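Local coordinates for malonyl CoA-acyl carrier protein transacylase (PDB 3IM9) that catalyses transfer of the malonyl group from malonyl-CoA to holo-acyl carrier protein, a step of bacterial fatty acid biosynthesis, at residues L75-S79 against F112-V116; P283-S288 against L300-Q304. All coordinates share one frame; numbering follows the deposited sequence.

How the contacts relate
Both contacts lie in the same acyl transferase domain, with centres about 18 Å apart. Contact 1 packs helix 67-84 against helix 112-128. Contact 2 joins the loop and helix after strand 275-281 to the edge strand 299-303. They meet through His77, which points away from the partner helix of contact 1. Its CD2 lies 3.4 Å from Pro283 CD and its CE1 3.6 Å from Gln304 O, both as packing. Ser78 OG also bonds to Ile281 O, at the end of strand 275-281. The Leu75 side chain is about 11 Å from that of Ser97, the probable nucleophile, and about 11 Å from the bound calcium ion. Contact 2 lies away from both.

Contact 1 of 2, residues L75-S79 against F112-V116; sequences LTHSS and FEDAV
This is a buried packing of two nearly antiparallel helices, 67-84 and 112-128, in the acyl transferase fold. Leu75 and Phe112 carry most of it. The axes of the short segments run at 155° and come within 10.9 Å, so side chains fill the gap between them. Leu75 is level with Val116, and Ser79 with Phe112.

Leu75 reaches across with one methyl. Its CG stands anti to the backbone N (chi1 -174°), which carries it toward the other helix, where CD2 meets the backbone between Ala115 and Val116. CD2 lies 3.5 Å from Val116 CA, tight for two carbons, and 3.7 Å from Ala115 CB. The Leu75 and Phe112 side chains pass each other in opposite directions, with CD2 and CE1 in apolar contact.

The Phe112 ring turns its edge to helix 67-84. Three oxygens lie along that edge: Thr76 OG1, Leu75 O and Ser79 OG. Thr76 OG1 lies in the ring plane, 3.4 Å from Phe112 CZ. That hydroxyl is already bonded to Pro72 O, one turn earlier in its own helix. Leu75 O is 3.9 Å from Phe112 CE1. Ile40 and Leu41 of helix 35-47 touch Phe112 and Thr76, while Val105 of helix 99-106 touches Ser79 and Ala115.

Ser79 OG bonds within its own helix, back to the carbonyl of Leu75. That oxygen therefore takes two bonds from one residue, each 2.8 Å long: Ser79 N and Ser79 OG reach Leu75 O from opposite faces of its plane. The hydroxyl sits off the carbonyl plane, tilted 32° from it, and the ring edge abuts it where Phe112 CD1 lies 3.4 Å from Ser79 OG.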
loop_
_atom_site.group_PDB
_atom_site.type_symbol
_atom_site.label_atom_id
_atom_site.label_comp_id
_atom_site.label_asym_id
_atom_site.label_seq_id
_atom_site.Cartn_x
_atom_site.Cartn_y
_atom_site.Cartn_z
ATOM N N LEU A 75 5.218 3.989 -6.385
ATOM C CA LEU A 75 4.355 5.075 -6.878
ATOM C C LEU A 75 4.600 5.365 -8.351
ATOM O O LEU A 75 3.620 5.576 -9.104
ATOM C CB LEU A 75 4.596 6.332 -6.006
ATOM C CG LEU A 75 3.630 7.467 -6.375
ATOM C CD1 LEU A 75 2.349 7.315 -5.587
ATOM C CD2 LEU A 75 4.289 8.775 -5.962
ATOM N N THR A 76 5.896 5.402 -8.726
ATOM C CA THR A 76 6.237 5.743 -10.095
ATOM C C THR A 76 5.727 4.664 -11.047
ATOM O O THR A 76 5.100 4.982 -12.107
ATOM C CB THR A 76 7.725 5.834 -10.220
ATOM O OG1 THR A 76 8.108 6.982 -9.414
ATOM C CG2 THR A 76 8.153 6.124 -11.678
ATOM N N HIS A 77 5.888 3.374 -10.725
ATOM C CA HIS A 77 5.451 2.304 -11.625
ATOM C C HIS A 77 3.930 2.315 -11.754
ATOM O O HIS A 77 3.392 2.322 -12.876
ATOM C CB HIS A 77 5.906 0.977 -11.025
ATOM C CG HIS A 77 5.724 -0.215 -11.942
ATOM N ND1 HIS A 77 5.280 -0.182 -13.259
ATOM C CD2 HIS A 77 5.993 -1.495 -11.632
ATOM C CE1 HIS A 77 5.319 -1.436 -13.728
ATOM N NE2 HIS A 77 5.719 -2.241 -12.736
ATOM N N SER A 78 3.194 2.386 -10.653
ATOM C CA SER A 78 1.750 2.390 -10.709
ATOM C C SER A 78 1.225 3.630 -11.447
ATOM O O SER A 78 0.270 3.523 -12.233
ATOM C CB SER A 78 1.138 2.342 -9.295
ATOM O OG SER A 78 1.288 1.021 -8.746
ATOM N N SER A 79 1.866 4.783 -11.196
ATOM C CA SER A 79 1.357 6.027 -11.847
ATOM C C SER A 79 1.684 5.985 -13.336
ATOM O O SER A 79 0.943 6.601 -14.144
ATOM C CB SER A 79 2.029 7.227 -11.203
ATOM O OG SER A 79 1.559 7.366 -9.818
ATOM N N PHE A 112 1.387 13.878 -9.428
ATOM C CA PHE A 112 2.409 12.848 -9.298
ATOM C C PHE A 112 3.691 13.462 -8.717
ATOM O O PHE A 112 4.351 12.841 -7.880
ATOM C CB PHE A 112 2.740 12.252 -10.694
ATOM C CG PHE A 112 3.894 11.312 -10.623
ATOM C CD1 PHE A 112 3.730 10.021 -9.988
ATOM C CD2 PHE A 112 5.159 11.738 -11.025
ATOM C CE1 PHE A 112 4.886 9.229 -9.850
ATOM C CE2 PHE A 112 6.277 10.913 -10.917
ATOM C CZ PHE A 112 6.115 9.622 -10.260
ATOM N N GLU A 113 4.162 14.646 -9.161
ATOM C CA GLU A 113 5.430 15.195 -8.691
ATOM C C GLU A 113 5.356 15.524 -7.224
ATOM O O GLU A 113 6.340 15.237 -6.497
ATOM C CB GLU A 113 5.716 16.603 -9.373
ATOM C CG GLU A 113 6.458 16.515 -10.645
ATOM C CD GLU A 113 6.603 17.921 -11.289
ATOM O OE1 GLU A 113 5.551 18.554 -11.583
ATOM O OE2 GLU A 113 7.785 18.312 -11.485
ATOM N N ASP A 114 4.199 15.995 -6.739
ATOM C CA ASP A 114 4.077 16.268 -5.278
ATOM C C ASP A 114 4.124 14.880 -4.545
ATOM O O ASP A 114 4.836 14.756 -3.518
ATOM C CB ASP A 114 2.732 16.939 -4.905
ATOM C CG ASP A 114 2.639 18.390 -5.409
ATOM O OD1 ASP A 114 3.592 18.898 -5.975
ATOM O OD2 ASP A 114 1.567 18.974 -5.101
ATOM N N ALA A 115 3.327 13.917 -5.002
ATOM C CA ALA A 115 3.261 12.571 -4.315
ATOM C C ALA A 115 4.576 11.848 -4.328
ATOM O O ALA A 115 4.942 11.199 -3.332
ATOM C CB ALA A 115 2.236 11.742 -4.998
ATOM N N VAL A 116 5.389 11.996 -5.386
ATOM C CA VAL A 116 6.668 11.223 -5.422
ATOM C C VAL A 116 7.656 11.802 -4.380
ATOM O O VAL A 116 8.400 11.098 -3.712
ATOM C CB VAL A 116 7.276 11.092 -6.870
ATOM C CG1 VAL A 116 8.034 12.381 -7.287
ATOM C CG2 VAL A 116 8.207 9.882 -6.889
#

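Contact 2 of 2, residues P283-S288 against L300-Q304; sequences PGKVLS and LTSIQ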
loop_
_atom_site.group_PDB
_atom_site.type_symbol
_atom_site.label_atom_id
_atom_site.label_comp_id
_atom_site.label_asym_id
_atom_site.label_seq_id
_atom_site.Cartn_x
_atom_site.Cartn_y
_atom_site.Cartn_z
ATOM N N PRO A 283 3.276 -3.599 -10.081
ATOM C CA PRO A 283 3.967 -4.815 -10.218
ATOM C C PRO A 283 3.330 -5.878 -9.319
ATOM O O PRO A 283 2.775 -5.563 -8.241
ATOM C CB PRO A 283 5.368 -4.510 -9.627
ATOM C CG PRO A 283 5.215 -3.429 -8.604
ATOM C CD PRO A 283 3.962 -2.632 -9.188
ATOM N N GLY A 284 3.357 -7.143 -9.804
ATOM C CA GLY A 284 2.758 -8.212 -9.027
ATOM C C GLY A 284 1.231 -8.252 -9.056
ATOM O O GLY A 284 0.589 -7.392 -9.676
ATOM N N LYS A 285 0.655 -9.225 -8.368
ATOM C CA LYS A 285 -0.788 -9.291 -8.225
ATOM C C LYS A 285 -1.113 -9.620 -6.780
ATOM O O LYS A 285 -2.024 -10.401 -6.506
ATOM C CB LYS A 285 -1.373 -10.354 -9.155
ATOM C CG LYS A 285 -0.452 -11.536 -9.405
ATOM C CD LYS A 285 -0.829 -12.270 -10.682
ATOM C CE LYS A 285 -1.444 -13.625 -10.377
ATOM N NZ LYS A 285 -1.928 -14.306 -11.610
ATOM N N VAL A 286 -0.361 -9.035 -5.851
ATOM C CA VAL A 286 -0.541 -9.398 -4.459
ATOM C C VAL A 286 -1.911 -8.992 -3.934
ATOM O O VAL A 286 -2.552 -9.770 -3.217
ATOM C CB VAL A 286 0.535 -8.676 -3.590
ATOM C CG1 VAL A 286 0.340 -8.984 -2.064
ATOM C CG2 VAL A 286 1.945 -9.032 -4.041
ATOM N N LEU A 287 -2.396 -7.817 -4.302
ATOM C CA LEU A 287 -3.728 -7.403 -3.703
ATOM C C LEU A 287 -4.842 -8.298 -4.316
ATOM O O LEU A 287 -5.826 -8.584 -3.623
ATOM C CB LEU A 287 -4.035 -5.922 -3.921
ATOM C CG LEU A 287 -3.001 -4.920 -3.323
ATOM C CD1 LEU A 287 -3.583 -3.485 -3.561
ATOM C CD2 LEU A 287 -2.737 -5.218 -1.868
ATOM N N SER A 288 -4.674 -8.691 -5.578
ATOM C CA SER A 288 -5.666 -9.555 -6.205
ATOM C C SER A 288 -5.736 -10.840 -5.436
ATOM O O SER A 288 -6.837 -11.365 -5.148
ATOM C CB SER A 288 -5.328 -9.808 -7.698
ATOM O OG SER A 288 -5.246 -8.605 -8.465
ATOM N N LEU A 300 -11.361 -9.950 -10.828
ATOM C CA LEU A 300 -10.045 -9.375 -10.553
ATOM C C LEU A 300 -9.280 -9.235 -11.836
ATOM O O LEU A 300 -9.207 -10.198 -12.613
ATOM C CB LEU A 300 -9.283 -10.310 -9.566
ATOM C CG LEU A 300 -9.976 -10.450 -8.189
ATOM C CD1 LEU A 300 -9.406 -11.641 -7.362
ATOM C CD2 LEU A 300 -10.064 -9.113 -7.429
ATOM N N THR A 301 -8.796 -8.038 -12.126
ATOM C CA THR A 301 -7.917 -7.786 -13.234
ATOM C C THR A 301 -6.591 -7.256 -12.726
ATOM O O THR A 301 -6.594 -6.412 -11.826
ATOM C CB THR A 301 -8.553 -6.734 -14.174
ATOM O OG1 THR A 301 -9.775 -7.323 -14.718
ATOM C CG2 THR A 301 -7.570 -6.365 -15.318
ATOM N N SER A 302 -5.473 -7.743 -13.306
ATOM C CA SER A 302 -4.166 -7.204 -12.905
ATOM C C SER A 302 -3.516 -6.542 -14.126
ATOM O O SER A 302 -3.446 -7.209 -15.200
ATOM C CB SER A 302 -3.246 -8.336 -12.360
ATOM O OG SER A 302 -1.885 -7.901 -12.382
ATOM N N ILE A 303 -3.041 -5.301 -13.966
ATOM C CA ILE A 303 -2.276 -4.542 -14.979
ATOM C C ILE A 303 -0.861 -4.373 -14.478
ATOM O O ILE A 303 -0.653 -3.619 -13.500
ATOM C CB ILE A 303 -2.920 -3.152 -15.314
ATOM C CG1 ILE A 303 -4.397 -3.326 -15.645
ATOM C CG2 ILE A 303 -2.134 -2.397 -16.396
ATOM C CD1 ILE A 303 -4.663 -4.037 -16.861
ATOM N N GLN A 304 0.066 -5.105 -15.094
ATOM C CA GLN A 304 1.487 -5.130 -14.636
ATOM C C GLN A 304 2.431 -4.613 -15.729
ATOM O O GLN A 304 3.446 -3.986 -15.426
ATOM C CB GLN A 304 1.911 -6.550 -14.243
ATOM C CG GLN A 304 1.147 -7.126 -13.076
ATOM C CD GLN A 304 1.556 -8.528 -12.777
ATOM O OE1 GLN A 304 0.709 -9.405 -12.535
ATOM N NE2 GLN A 304 2.814 -8.737 -12.684
HETATM O O HOH W 1 -1.161 -5.727 -10.905
#
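Gln304 turns its side chain toward the Gly284 backbone and lies alongside that peptide. Its CG is 3.5 Å from Gly284 O. Beyond CG the chain is extended (chi2 177°), which lays the amide beside the glycine. Lys285 crosses it at a slant, and its CD comes near the amide end before the chain bends away.

Ser302 also points at the loop. With chi1 at 162°, the hydroxyl swings away from its own backbone N and reaches a water. That water bridges the segments: it donates to Gly284 O at 2.7 Å and lies 2.7 Å from Ser302 OG.

At the far end Leu300 and Ser288 face each other. The methyl CD1 of Leu300 sits 3.4 Å from Ser288 O, and the two CB atoms are 4.4 Å apart. Ser288 OG bonds to Glu280 OE1, while Glu280 OE2 accepts from Leu287 N.

Leu300, Ser302 and Gln304 thus face the loop and helix, whereas Thr301 and Ile303 point away. Lys285 is the N-cap residue of helix 286-294. The arrangement is that of a beta-alpha-beta crossover, in which this helix links parallel strands 275-281 and 299-303.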